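Long-range contacts in tail spike protein (Acinetobacter phage vB_AbaP_AS12, PDB 6EU4), which probably recognises and degrades the capsular polysaccharide of the host Acinetobacter baumannii as the trimeric receptor-binding tailspike of the phage: residues G116-L121 / N136-G141; N122-T127 / G148-T153; K167-D172 / T260-T265; I355-K360 / G389-S394. All coordinates share one frame; numbering follows the deposited sequence. Where two conformers were deposited one is given.

Interaction 1 of 4, residues G116-L121 / N136-G141; sequences GCKVRL and NTTIEG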
loop_
_atom_site.group_PDB
_atom_site.type_symbol
_atom_site.label_atom_id
_atom_site.label_comp_id
_atom_site.label_asym_id
_atom_site.label_seq_id
_atom_site.Cartn_x
_atom_site.Cartn_y
_atom_site.Cartn_z
ATOM N N GLY A 116 -11.179 5.551 36.434
ATOM C CA GLY A 116 -12.247 5.619 35.460
ATOM C C GLY A 116 -12.426 6.975 34.814
ATOM O O GLY A 116 -13.260 7.106 33.902
ATOM N N CYS A 117 -11.683 7.993 35.252
ATOM C CA CYS A 117 -11.717 9.294 34.597
ATOM C C CYS A 117 -10.792 9.305 33.385
ATOM O O CYS A 117 -9.821 8.551 33.306
ATOM C CB CYS A 117 -11.282 10.403 35.557
ATOM S SG CYS A 117 -12.164 10.410 37.135
ATOM N N LYS A 118 -11.098 10.197 32.441
ATOM C CA LYS A 118 -10.083 10.642 31.498
ATOM C C LYS A 118 -8.977 11.332 32.285
ATOM O O LYS A 118 -9.247 12.115 33.197
ATOM C CB LYS A 118 -10.691 11.604 30.472
ATOM C CG LYS A 118 -9.679 12.151 29.476
ATOM C CD LYS A 118 -10.323 13.050 28.417
ATOM C CE LYS A 118 -9.274 13.539 27.433
ATOM N NZ LYS A 118 -9.893 14.387 26.373
ATOM N N VAL A 119 -7.732 11.024 31.952
ATOM C CA VAL A 119 -6.568 11.543 32.668
ATOM C C VAL A 119 -5.842 12.517 31.759
ATOM O O VAL A 119 -5.396 12.136 30.671
ATOM C CB VAL A 119 -5.619 10.422 33.100
ATOM C CG1 VAL A 119 -4.379 11.015 33.751
ATOM C CG2 VAL A 119 -6.311 9.499 34.072
ATOM N N ARG A 120 -5.688 13.755 32.226
ATOM C CA ARG A 120 -4.906 14.768 31.539
ATOM C C ARG A 120 -3.534 14.911 32.189
ATOM O O ARG A 120 -3.425 15.047 33.415
ATOM C CB ARG A 120 -5.637 16.108 31.552
ATOM C CG ARG A 120 -6.836 16.141 30.600
ATOM C CD ARG A 120 -6.416 16.392 29.137
ATOM N NE ARG A 120 -6.087 17.809 28.973
ATOM C CZ ARG A 120 -4.859 18.303 28.864
ATOM N NH1 ARG A 120 -3.788 17.500 28.840
ATOM N NH2 ARG A 120 -4.699 19.622 28.771
ATOM N N LEU A 121 -2.494 14.890 31.369
ATOM C CA LEU A 121 -1.125 15.104 31.823
ATOM C C LEU A 121 -0.693 16.518 31.455
ATOM O O LEU A 121 -0.760 16.910 30.288
ATOM C CB LEU A 121 -0.187 14.071 31.196
ATOM C CG LEU A 121 -0.571 12.607 31.464
ATOM C CD1 LEU A 121 0.439 11.644 30.823
ATOM C CD2 LEU A 121 -0.732 12.302 32.957
ATOM N N ASN A 136 -10.124 0.534 29.047
ATOM C CA ASN A 136 -11.011 1.687 28.917
ATOM C C ASN A 136 -10.390 2.933 29.530
ATOM O O ASN A 136 -11.054 3.713 30.212
ATOM C CB ASN A 136 -12.372 1.399 29.544
ATOM C CG ASN A 136 -13.516 2.049 28.787
ATOM O OD1 ASN A 136 -14.221 1.400 28.009
ATOM N ND2 ASN A 136 -13.711 3.338 29.023
ATOM N N THR A 137 -9.096 3.117 29.291
ATOM C CA THR A 137 -8.342 4.218 29.866
ATOM C C THR A 137 -7.945 5.181 28.763
ATOM O O THR A 137 -7.294 4.780 27.792
ATOM C CB THR A 137 -7.091 3.700 30.574
ATOM O OG1 THR A 137 -7.467 2.640 31.438
ATOM C CG2 THR A 137 -6.456 4.794 31.393
ATOM N N THR A 138 -8.317 6.448 28.920
ATOM C CA THR A 138 -7.879 7.515 28.028
ATOM C C THR A 138 -6.949 8.422 28.822
ATOM O O THR A 138 -7.324 8.913 29.897
ATOM C CB THR A 138 -9.071 8.285 27.445
ATOM O OG1 THR A 138 -9.812 7.415 26.575
ATOM C CG2 THR A 138 -8.605 9.494 26.630
ATOM N N ILE A 139 -5.737 8.621 28.293
ATOM C CA ILE A 139 -4.703 9.460 28.893
ATOM C C ILE A 139 -4.237 10.418 27.807
ATOM O O ILE A 139 -3.842 9.974 26.724
ATOM C CB ILE A 139 -3.512 8.635 29.411
ATOM C CG1 ILE A 139 -3.970 7.507 30.333
ATOM C CG2 ILE A 139 -2.506 9.550 30.100
ATOM C CD1 ILE A 139 -2.869 6.519 30.678
ATOM N N GLU A 140 -4.301 11.724 28.077
ATOM C CA GLU A 140 -4.020 12.743 27.071
ATOM C C GLU A 140 -3.096 13.807 27.656
ATOM O O GLU A 140 -3.467 14.493 28.615
ATOM C CB GLU A 140 -5.320 13.392 26.569
ATOM C CG GLU A 140 -5.113 14.515 25.532
ATOM C CD GLU A 140 -6.402 15.260 25.190
ATOM O OE1 GLU A 140 -7.495 14.721 25.447
ATOM O OE2 GLU A 140 -6.318 16.383 24.644
ATOM N N GLY A 141 -1.900 13.948 27.077
ATOM C CA GLY A 141 -1.073 15.112 27.290
ATOM C C GLY A 141 -1.187 16.058 26.099
ATOM O O GLY A 141 -1.884 15.786 25.125
HETATM O O HOH W 1 -12.722 5.650 31.628
HETATM O O HOH W 2 -10.106 6.930 31.133
#

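Interaction 2 of 4, residues N122-T127 / G148-T153; sequences NGLYHT and GFIKTT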
loop_
_atom_site.group_PDB
_atom_site.type_symbol
_atom_site.label_atom_id
_atom_site.label_comp_id
_atom_site.label_asym_id
_atom_site.label_seq_id
_atom_site.Cartn_x
_atom_site.Cartn_y
_atom_site.Cartn_z
ATOM N N ASN A 122 -0.235 17.279 32.451
ATOM C CA ASN A 122 -0.028 18.714 32.291
ATOM C C ASN A 122 1.411 19.152 32.518
ATOM O O ASN A 122 1.679 20.354 32.626
ATOM C CB ASN A 122 -0.958 19.444 33.244
ATOM C CG ASN A 122 -2.379 19.003 33.076
ATOM O OD1 ASN A 122 -2.850 18.840 31.944
ATOM N ND2 ASN A 122 -3.067 18.774 34.186
ATOM N N GLY A 123 2.332 18.209 32.589
ATOM C CA GLY A 123 3.734 18.512 32.777
ATOM C C GLY A 123 4.452 17.201 32.998
ATOM O O GLY A 123 3.921 16.143 32.664
ATOM N N LEU A 124 5.650 17.279 33.564
ATOM C CA LEU A 124 6.436 16.088 33.853
ATOM C C LEU A 124 6.204 15.664 35.295
ATOM O O LEU A 124 6.282 16.484 36.226
ATOM C CB LEU A 124 7.918 16.324 33.621
ATOM C CG LEU A 124 8.263 16.683 32.178
ATOM C CD1 LEU A 124 9.727 17.140 32.094
ATOM C CD2 LEU A 124 7.951 15.515 31.234
ATOM N N TYR A 125 5.921 14.389 35.467
ATOM C CA TYR A 125 5.739 13.789 36.778
ATOM C C TYR A 125 6.838 12.756 36.972
ATOM O O TYR A 125 7.119 11.973 36.061
ATOM C CB TYR A 125 4.381 13.124 36.884
ATOM C CG TYR A 125 3.219 13.989 36.475
ATOM C CD1 TYR A 125 2.577 14.819 37.388
ATOM C CD2 TYR A 125 2.760 13.975 35.168
ATOM C CE1 TYR A 125 1.489 15.607 37.004
ATOM C CE2 TYR A 125 1.674 14.749 34.773
ATOM C CZ TYR A 125 1.047 15.554 35.678
ATOM O OH TYR A 125 -0.016 16.321 35.260
ATOM N N HIS A 126 7.462 12.757 38.149
ATOM C CA HIS A 126 8.543 11.826 38.456
ATOM C C HIS A 126 8.018 10.665 39.291
ATOM O O HIS A 126 7.171 10.848 40.164
ATOM C CB HIS A 126 9.680 12.543 39.189
ATOM C CG HIS A 126 10.404 13.505 38.311
ATOM N ND1 HIS A 126 9.841 14.697 37.900
ATOM C CD2 HIS A 126 11.622 13.435 37.727
ATOM C CE1 HIS A 126 10.696 15.325 37.111
ATOM N NE2 HIS A 126 11.784 14.582 36.992
ATOM N N THR A 127 8.508 9.463 38.993
ATOM C CA THR A 127 7.990 8.247 39.603
ATOM C C THR A 127 9.132 7.346 40.037
ATOM O O THR A 127 10.136 7.220 39.335
ATOM C CB THR A 127 7.116 7.479 38.627
ATOM O OG1 THR A 127 7.878 7.221 37.434
ATOM C CG2 THR A 127 5.868 8.278 38.305
ATOM N N GLY A 148 4.509 13.960 30.617
ATOM C CA GLY A 148 4.835 12.556 30.716
ATOM C C GLY A 148 5.446 12.205 32.052
ATOM O O GLY A 148 5.339 12.954 33.019
ATOM N N PHE A 149 6.063 11.024 32.063
ATOM C CA PHE A 149 6.534 10.381 33.283
ATOM C C PHE A 149 8.032 10.165 33.178
ATOM O O PHE A 149 8.510 9.634 32.169
ATOM C CB PHE A 149 5.852 9.027 33.511
ATOM C CG PHE A 149 4.355 9.097 33.599
ATOM C CD1 PHE A 149 3.724 10.134 34.265
ATOM C CD2 PHE A 149 3.573 8.120 33.011
ATOM C CE1 PHE A 149 2.326 10.202 34.340
ATOM C CE2 PHE A 149 2.171 8.190 33.071
ATOM C CZ PHE A 149 1.556 9.243 33.742
ATOM N N ILE A 150 8.750 10.539 34.236
ATOM C CA ILE A 150 10.188 10.343 34.348
ATOM C C ILE A 150 10.422 9.363 35.491
ATOM O O ILE A 150 10.151 9.681 36.654
ATOM C CB ILE A 150 10.919 11.664 34.604
ATOM C CG1 ILE A 150 10.461 12.730 33.596
ATOM C CG2 ILE A 150 12.423 11.449 34.547
ATOM C CD1 ILE A 150 10.801 12.406 32.164
ATOM N N LYS A 151 10.933 8.183 35.170
ATOM C CA LYS A 151 11.186 7.170 36.179
ATOM C C LYS A 151 12.615 7.299 36.691
ATOM O O LYS A 151 13.557 7.362 35.895
ATOM C CB LYS A 151 10.953 5.782 35.594
ATOM C CG LYS A 151 11.184 4.706 36.630
ATOM C CD LYS A 151 10.200 3.594 36.492
ATOM C CE LYS A 151 10.335 2.600 37.620
ATOM N NZ LYS A 151 11.345 1.600 37.309
ATOM N N THR A 152 12.774 7.307 38.018
ATOM C CA THR A 152 14.037 7.656 38.661
ATOM C C THR A 152 14.769 6.469 39.270
ATOM O O THR A 152 15.833 6.657 39.883
ATOM C CB THR A 152 13.796 8.682 39.772
ATOM O OG1 THR A 152 13.012 8.080 40.805
ATOM C CG2 THR A 152 13.060 9.906 39.229
ATOM N N THR A 153 14.216 5.278 39.164
ATOM C CA THR A 153 14.784 4.074 39.756
ATOM C C THR A 153 14.604 2.919 38.786
ATOM O O THR A 153 13.924 3.039 37.758
ATOM C CB THR A 153 14.083 3.669 41.057
ATOM O OG1 THR A 153 12.800 3.112 40.707
ATOM C CG2 THR A 153 13.908 4.850 42.008
#

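Interaction 3 of 4, residues K167-D172 / T260-T265; sequences KIMNFD and TGTAWT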
loop_
_atom_site.group_PDB
_atom_site.type_symbol
_atom_site.label_atom_id
_atom_site.label_comp_id
_atom_site.label_asym_id
_atom_site.label_seq_id
_atom_site.Cartn_x
_atom_site.Cartn_y
_atom_site.Cartn_z
ATOM N N LYS A 167 -2.125 -19.346 31.966
ATOM C CA LYS A 167 -0.691 -19.060 31.962
ATOM C C LYS A 167 -0.340 -18.141 33.122
ATOM O O LYS A 167 -1.023 -17.146 33.371
ATOM C CB LYS A 167 -0.241 -18.401 30.642
ATOM C CG LYS A 167 -0.601 -19.203 29.399
ATOM C CD LYS A 167 0.091 -20.539 29.383
ATOM C CE LYS A 167 -0.125 -21.259 28.059
ATOM N NZ LYS A 167 0.699 -22.507 28.044
ATOM N N ILE A 168 0.743 -18.458 33.818
ATOM C CA ILE A 168 1.160 -17.646 34.952
ATOM C C ILE A 168 1.986 -16.489 34.410
ATOM O O ILE A 168 3.039 -16.701 33.801
ATOM C CB ILE A 168 1.952 -18.469 35.972
ATOM C CG1 ILE A 168 1.024 -19.526 36.558
ATOM C CG2 ILE A 168 2.501 -17.549 37.069
ATOM C CD1 ILE A 168 1.670 -20.496 37.565
HETATM N N MSE A 169 1.498 -15.274 34.632
HETATM C CA MSE A 169 2.137 -14.050 34.186
HETATM C C MSE A 169 2.602 -13.259 35.401
HETATM O O MSE A 169 2.052 -13.358 36.487
HETATM C CB MSE A 169 1.173 -13.212 33.346
HETATM C CG MSE A 169 0.553 -13.986 32.201
HETATM SE SE MSE A 169 1.896 -14.403 30.864
HETATM C CE MSE A 169 2.147 -12.648 30.037
ATOM N N ASN A 170 3.632 -12.458 35.199
ATOM C CA ASN A 170 4.172 -11.625 36.259
ATOM C C ASN A 170 4.537 -10.290 35.635
ATOM O O ASN A 170 5.227 -10.244 34.615
ATOM C CB ASN A 170 5.378 -12.284 36.918
ATOM C CG ASN A 170 5.866 -11.517 38.144
ATOM O OD1 ASN A 170 6.231 -10.351 38.043
ATOM N ND2 ASN A 170 5.869 -12.176 39.301
ATOM N N PHE A 171 4.015 -9.216 36.209
ATOM C CA PHE A 171 4.197 -7.887 35.654
ATOM C C PHE A 171 5.244 -7.078 36.423
ATOM O O PHE A 171 5.386 -5.867 36.177
ATOM C CB PHE A 171 2.860 -7.159 35.626
ATOM C CG PHE A 171 1.800 -7.877 34.823
ATOM C CD1 PHE A 171 1.038 -8.876 35.407
ATOM C CD2 PHE A 171 1.556 -7.544 33.504
ATOM C CE1 PHE A 171 0.073 -9.539 34.679
ATOM C CE2 PHE A 171 0.584 -8.208 32.781
ATOM C CZ PHE A 171 -0.148 -9.200 33.369
ATOM N N ASP A 172 6.004 -7.726 37.304
ATOM C CA ASP A 172 6.937 -7.032 38.192
ATOM C C ASP A 172 8.302 -6.879 37.509
ATOM O O ASP A 172 9.324 -7.427 37.938
ATOM C CB ASP A 172 7.063 -7.779 39.516
ATOM C CG ASP A 172 5.740 -7.828 40.311
ATOM O OD1 ASP A 172 4.761 -7.145 39.930
ATOM O OD2 ASP A 172 5.689 -8.545 41.340
ATOM N N THR A 260 8.954 -13.581 23.429
ATOM C CA THR A 260 8.854 -15.010 23.744
ATOM C C THR A 260 9.161 -15.335 25.202
ATOM O O THR A 260 9.106 -16.513 25.592
ATOM C CB THR A 260 9.834 -15.808 22.895
ATOM O OG1 THR A 260 11.156 -15.303 23.146
ATOM C CG2 THR A 260 9.501 -15.704 21.407
ATOM N N GLY A 261 9.521 -14.344 26.001
ATOM C CA GLY A 261 10.022 -14.583 27.335
ATOM C C GLY A 261 9.008 -14.723 28.461
ATOM O O GLY A 261 9.389 -14.575 29.631
ATOM N N THR A 262 7.742 -15.030 28.151
ATOM C CA THR A 262 6.728 -15.318 29.168
ATOM C C THR A 262 6.081 -16.669 28.863
ATOM O O THR A 262 6.340 -17.301 27.830
ATOM C CB THR A 262 5.637 -14.227 29.252
ATOM O OG1 THR A 262 4.655 -14.419 28.211
ATOM C CG2 THR A 262 6.238 -12.827 29.154
ATOM N N ALA A 263 5.198 -17.106 29.768
ATOM C CA ALA A 263 4.466 -18.349 29.562
ATOM C C ALA A 263 3.412 -18.240 28.466
ATOM O O ALA A 263 2.898 -19.266 28.006
ATOM C CB ALA A 263 3.784 -18.773 30.867
ATOM N N TRP A 264 3.057 -17.030 28.059
ATOM C CA TRP A 264 2.012 -16.835 27.059
ATOM C C TRP A 264 2.568 -17.081 25.664
ATOM O O TRP A 264 3.642 -16.582 25.321
ATOM C CB TRP A 264 1.483 -15.414 27.163
ATOM C CG TRP A 264 0.230 -15.101 26.449
ATOM C CD1 TRP A 264 0.085 -14.794 25.118
ATOM C CD2 TRP A 264 -1.072 -15.000 27.031
ATOM N NE1 TRP A 264 -1.229 -14.516 24.847
ATOM C CE2 TRP A 264 -1.961 -14.636 25.999
ATOM C CE3 TRP A 264 -1.571 -15.179 28.326
ATOM C CZ2 TRP A 264 -3.320 -14.457 26.220
ATOM C CZ3 TRP A 264 -2.921 -15.003 28.545
ATOM C CH2 TRP A 264 -3.784 -14.643 27.494
ATOM N N THR A 265 1.834 -17.832 24.859
ATOM C CA THR A 265 2.267 -18.081 23.487
ATOM C C THR A 265 2.168 -16.822 22.628
ATOM O O THR A 265 1.058 -16.290 22.452
ATOM C CB THR A 265 1.416 -19.191 22.888
ATOM O OG1 THR A 265 1.663 -20.406 23.622
ATOM C CG2 THR A 265 1.739 -19.389 21.423
HETATM O O HOH W 3 3.593 -22.004 28.724
HETATM O O HOH W 4 5.174 -15.831 32.400
#

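Interaction 4 of 4, residues I355-K360 / G389-S394; sequences IYNKYK and GFAYNS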
loop_
_atom_site.group_PDB
_atom_site.type_symbol
_atom_site.label_atom_id
_atom_site.label_comp_id
_atom_site.label_asym_id
_atom_site.label_seq_id
_atom_site.Cartn_x
_atom_site.Cartn_y
_atom_site.Cartn_z
ATOM N N ILE A 355 23.602 3.074 4.759
ATOM C CA ILE A 355 23.622 1.703 5.253
ATOM C C ILE A 355 25.011 1.137 4.979
ATOM O O ILE A 355 25.396 0.902 3.823
ATOM C CB ILE A 355 22.530 0.833 4.613
ATOM C CG1 ILE A 355 21.136 1.435 4.891
ATOM C CG2 ILE A 355 22.646 -0.619 5.131
ATOM C CD1 ILE A 355 20.092 0.945 3.879
ATOM N N TYR A 356 25.773 0.918 6.050
ATOM C CA TYR A 356 27.176 0.519 5.947
ATOM C C TYR A 356 27.262 -0.996 6.061
ATOM O O TYR A 356 27.377 -1.553 7.150
ATOM C CB TYR A 356 27.976 1.249 7.007
ATOM C CG TYR A 356 27.821 2.706 6.781
ATOM C CD1 TYR A 356 28.463 3.334 5.711
ATOM C CD2 TYR A 356 26.951 3.448 7.550
ATOM C CE1 TYR A 356 28.282 4.697 5.461
ATOM C CE2 TYR A 356 26.780 4.821 7.312
ATOM C CZ TYR A 356 27.434 5.423 6.269
ATOM O OH TYR A 356 27.240 6.775 6.043
ATOM N N ASN A 357 27.186 -1.666 4.905
ATOM C CA ASN A 357 27.076 -3.121 4.841
ATOM C C ASN A 357 28.475 -3.741 4.809
ATOM O O ASN A 357 28.933 -4.305 3.810
ATOM C CB ASN A 357 26.246 -3.544 3.631
ATOM C CG ASN A 357 26.808 -3.019 2.296
ATOM O OD1 ASN A 357 27.203 -1.861 2.171
ATOM N ND2 ASN A 357 26.848 -3.887 1.305
ATOM N N LYS A 358 29.146 -3.642 5.959
ATOM C CA LYS A 358 30.526 -4.104 6.096
ATOM C C LYS A 358 30.721 -5.099 7.236
ATOM O O LYS A 358 31.868 -5.335 7.648
ATOM C CB LYS A 358 31.472 -2.915 6.297
ATOM C CG LYS A 358 31.152 -2.074 7.527
ATOM C CD LYS A 358 32.187 -0.935 7.710
ATOM C CE LYS A 358 31.914 -0.156 8.985
ATOM N NZ LYS A 358 32.855 0.988 9.158
ATOM N N TYR A 359 29.653 -5.697 7.752
ATOM C CA TYR A 359 29.728 -6.499 8.963
ATOM C C TYR A 359 29.493 -7.976 8.671
ATOM O O TYR A 359 28.680 -8.340 7.814
ATOM C CB TYR A 359 28.729 -5.988 9.993
ATOM C CG TYR A 359 29.016 -4.562 10.374
ATOM C CD1 TYR A 359 30.082 -4.268 11.226
ATOM C CD2 TYR A 359 28.257 -3.512 9.879
ATOM C CE1 TYR A 359 30.367 -2.995 11.585
ATOM C CE2 TYR A 359 28.547 -2.205 10.234
ATOM C CZ TYR A 359 29.619 -1.966 11.086
ATOM O OH TYR A 359 29.959 -0.697 11.485
ATOM N N LYS A 360 30.205 -8.818 9.412
ATOM C CA LYS A 360 30.166 -10.259 9.228
ATOM C C LYS A 360 30.099 -10.957 10.577
ATOM O O LYS A 360 30.705 -10.488 11.553
ATOM C CB LYS A 360 31.404 -10.764 8.468
ATOM C CG LYS A 360 31.530 -10.179 7.078
ATOM C CD LYS A 360 32.791 -10.618 6.356
ATOM C CE LYS A 360 32.808 -10.005 4.980
ATOM N NZ LYS A 360 34.058 -10.369 4.230
ATOM N N GLY A 389 20.304 2.405 0.024
ATOM C CA GLY A 389 21.612 3.018 0.091
ATOM C C GLY A 389 22.660 2.121 0.723
ATOM O O GLY A 389 23.380 2.557 1.627
ATOM N N PHE A 390 22.775 0.874 0.245
ATOM C CA PHE A 390 23.837 -0.014 0.697
ATOM C C PHE A 390 25.159 0.535 0.163
ATOM O O PHE A 390 25.332 0.664 -1.053
ATOM C CB PHE A 390 23.595 -1.432 0.182
ATOM C CG PHE A 390 22.254 -2.015 0.589
ATOM C CD1 PHE A 390 21.790 -1.900 1.893
ATOM C CD2 PHE A 390 21.480 -2.679 -0.334
ATOM C CE1 PHE A 390 20.558 -2.428 2.255
ATOM C CE2 PHE A 390 20.263 -3.210 0.003
ATOM C CZ PHE A 390 19.781 -3.082 1.289
ATOM N N ALA A 391 26.083 0.885 1.063
ATOM C CA ALA A 391 27.225 1.703 0.659
ATOM C C ALA A 391 28.223 0.939 -0.193
ATOM O O ALA A 391 28.925 1.561 -1.005
ATOM C CB ALA A 391 27.935 2.272 1.893
ATOM N N TYR A 392 28.346 -0.379 0.000
ATOM C CA TYR A 392 29.526 -1.104 -0.460
ATOM C C TYR A 392 29.219 -2.292 -1.368
ATOM O O TYR A 392 28.366 -3.136 -1.070
ATOM C CB TYR A 392 30.346 -1.625 0.726
ATOM C CG TYR A 392 30.693 -0.555 1.738
ATOM C CD1 TYR A 392 31.269 0.650 1.351
ATOM C CD2 TYR A 392 30.386 -0.730 3.070
ATOM C CE1 TYR A 392 31.556 1.618 2.272
ATOM C CE2 TYR A 392 30.658 0.232 3.990
ATOM C CZ TYR A 392 31.233 1.405 3.596
ATOM O OH TYR A 392 31.513 2.351 4.546
ATOM N N ASN A 393 30.009 -2.398 -2.431
ATOM C CA ASN A 393 30.201 -3.649 -3.149
ATOM C C ASN A 393 31.698 -3.933 -3.168
ATOM O O ASN A 393 32.486 -3.234 -2.511
ATOM C CB ASN A 393 29.543 -3.614 -4.540
ATOM C CG ASN A 393 30.224 -2.671 -5.507
ATOM O OD1 ASN A 393 31.385 -2.275 -5.319
ATOM N ND2 ASN A 393 29.511 -2.334 -6.589
ATOM N N SER A 394 32.105 -5.006 -3.859
ATOM C CA SER A 394 33.454 -5.515 -3.625
ATOM C C SER A 394 34.538 -4.592 -4.174
ATOM O O SER A 394 35.701 -4.723 -3.760
ATOM C CB SER A 394 33.647 -6.920 -4.217
ATOM O OG SER A 394 33.572 -6.893 -5.634
HETATM O O HOH W 5 31.880 2.689 7.191
#

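Interaction 1 of 4, residues G116-L121 / N136-G141
Arg-120 curls over the backbone of Glu-140, its partner on the neighbouring parallel strand. Its CB starts 4.0 Å from Glu-140 O. Beyond CG the chain bends at both chi2 and chi3 (-80° and -76°), folding back so that CD comes to 3.5 Å from the same Glu-140 O. NE then runs past the glutamate, 4.6 Å from Glu-140 OE2; with no N-H aimed at that oxygen, the two groups carry opposite charges without bonding. At the tip NH1 donates to Glu-140 O (3.0 Å), which sits at the guanidinium edge. Leu-121 N bonds this oxygen too (2.9 Å), from the opposite face of the carbonyl plane. Two donors thus grip the oxygen, and the NH1 bond holds the bent arginine to the strand.

The Glu-140 side chain itself is extended and crosses that of Lys-118, whose NZ forms a salt bridge with Glu-140 OE1 (2.6 Å). Along the way Lys-118 CG rests on Thr-138 CG2 at 4.0 Å. Lys-118 NZ is also bridged to Glu-140 of the second subunit, while Glu-140 OE2 takes Lys-118 of the third, so three Lys-Glu pairs link into a closed charged ring within the trimer. The opposite face of the strands is oily: Leu-121 CD1 meets Ile-139 CG2 at 3.7 Å, and Val-119 and Ile-139 reach up to helix 106-113. The parallel rungs, with apolar side chains packed inward, are consistent with the right-handed parallel beta-helix common to trimeric phage tailspikes.

Interaction 2 of 4, residues N122-T127 / G148-T153
Tyr-125 and Phe-149 have similar first torsions, chi1 -51° and -58°, which lean both rings toward the backbone N side; the parallel register puts them on one face. The strands 124-127 and 148-151 are neighbours in consecutive coils of the beta-helix, and the two aromatics pack against each other in its interior. Their second torsions differ, so the rings are turned against each other: Tyr-125 CD2 lies 3.9 Å from Phe-149 CE1, at the edge of the phenylalanine ring and near its plane. Gly-148 O lies at the edge of the tyrosine ring, near its plane, 3.5 Å from Tyr-125 CD2, and also accepts from Tyr-125 N. Ile-109 of helix 106-113 touches both rings. At the far end of its ring Tyr-125 OH accepts from Asn-122 N (3.0 Å) and is hydrogen-bonded to Glu-92, which fixes the position of the phenol in a buried setting.

On the other face of the strands His-126 and Ile-150 run alongside each other. Ile-150 CB stands over the imidazole, 4.0 Å from its centroid, a CH-pi contact, while Thr-152 CG2 lies at the ring's edge, 4.1 Å from His-126 CD2. Parallel backbone bonds continue beyond the last strand residues. There Lys-151 CG passes 3.8 Å from Thr-127 O, its amino group going on to Thr-153 O, Asn-155 and Asp-174, and Thr-152 N donates to Thr-127 O at 2.9 Å.

Interaction 3 of 4, residues K167-D172 / T260-T265
This is a van der Waals and water-bridged contact on the flank of the beta-helix, where Lys-167 and Met-169 of a strand meet Thr-262, Ala-263 and Trp-264. Strand 167-170 pairs antiparallel with strand 161-164, and its partner here belongs to the loop between strands 253-257 and 268-274. Met-169, a selenomethionine, curls back at chi2 and chi3 (-69° and -74°), which brings SE to 3.9 Å from Trp-264 CB and CE to 3.6 Å from Thr-262 OG1. That hydroxyl oxygen is already engaged as the acceptor of an ST turn, bonded by Trp-264 N at 3.1 Å, and the turn fixes the hydroxyl that the CE methyl meets. Lys-167 lies along the loop backbone with CD 3.4 Å from Ala-263 O, and its CB is 4.0 Å from Ala-263 CB. The indole of Trp-264 also touches Ile-164 and bonds Asp-237 through NE1.

Polar matching is left to two waters. One accepts from Lys-167 NZ (3.0 Å) and donates to Ala-263 O; the other accepts from Ala-263 N and donates to Ile-168 O (2.7 Å). Ile-168 O and the N and O of Ala-263 therefore find partners in solvent, while the direct contacts are van der Waals, of carbon and selenium against carbon and oxygen.

Interaction 4 of 4, residues I355-K360 / G389-S394
Asn-357 turns the edge of its side-chain amide to the backbone of Tyr-392, bonding both N and O. Its CG stands between the backbone N and the carbonyl carbon, chi1 57°, which turns the amide toward the other segment. Tyr-392 N reaches a lone pair of Asn-357 OD1 in the carbonyl plane (2.9 Å), and Asn-357 ND2 gives a straighter bond to Tyr-392 O (2.9 Å, 164° at the hydrogen). ND2 also bonds Ser-404.

The tyrosine ring runs alongside Lys-358, whose CB is 4.0 Å from Tyr-392 CE2. It crosses Tyr-356 so that its OH lies at the edge of that ring, 3.4 Å from Tyr-356 CD1. Ala-391 CB sits over the centre of one face of the Tyr-392 ring. A water joins Tyr-392 OH to Lys-358 NZ, and the lysine is salt-bridged to Asp-307.

Deeper in, Ile-355 and Phe-390 lie side by side, with Ile-355 CG2 in the plane of the phenylalanine ring at its edge, 3.6 Å from CD1 of Phe-390. Their backbones make a parallel bridge, with Ala-391 N bonded to Ile-355 O (2.8 Å). The arrangement lies at strands 351-355 and 387-390 of adjacent beta-helix coils, with Met-372 of strand 371-376 touching Ile-355 and Phe-390.

In the fold
Starting from the N terminus, interaction 1 closes the 14 residues between its segments and interaction 2 the 20 between its own. The two cross, since 122-127 directly follows 116-121 and 136-141 precedes 148-153; they bind the same two successive coils along two strand pairs, and meet where Leu-121 CD2 packs on Phe-149 CZ. Interaction 3 opens later and spans 87 residues, drawing strand 167-170 to the loop 260-265 several coils further on, about 9 Å from interaction 2 between nearest atoms. Interaction 4 comes last in series, joining adjacent coils with its centre about 41 Å from that of interaction 2. Interactions 1, 2 and 4 belong to the ladder of parallel strands; interaction 3 lies outside it.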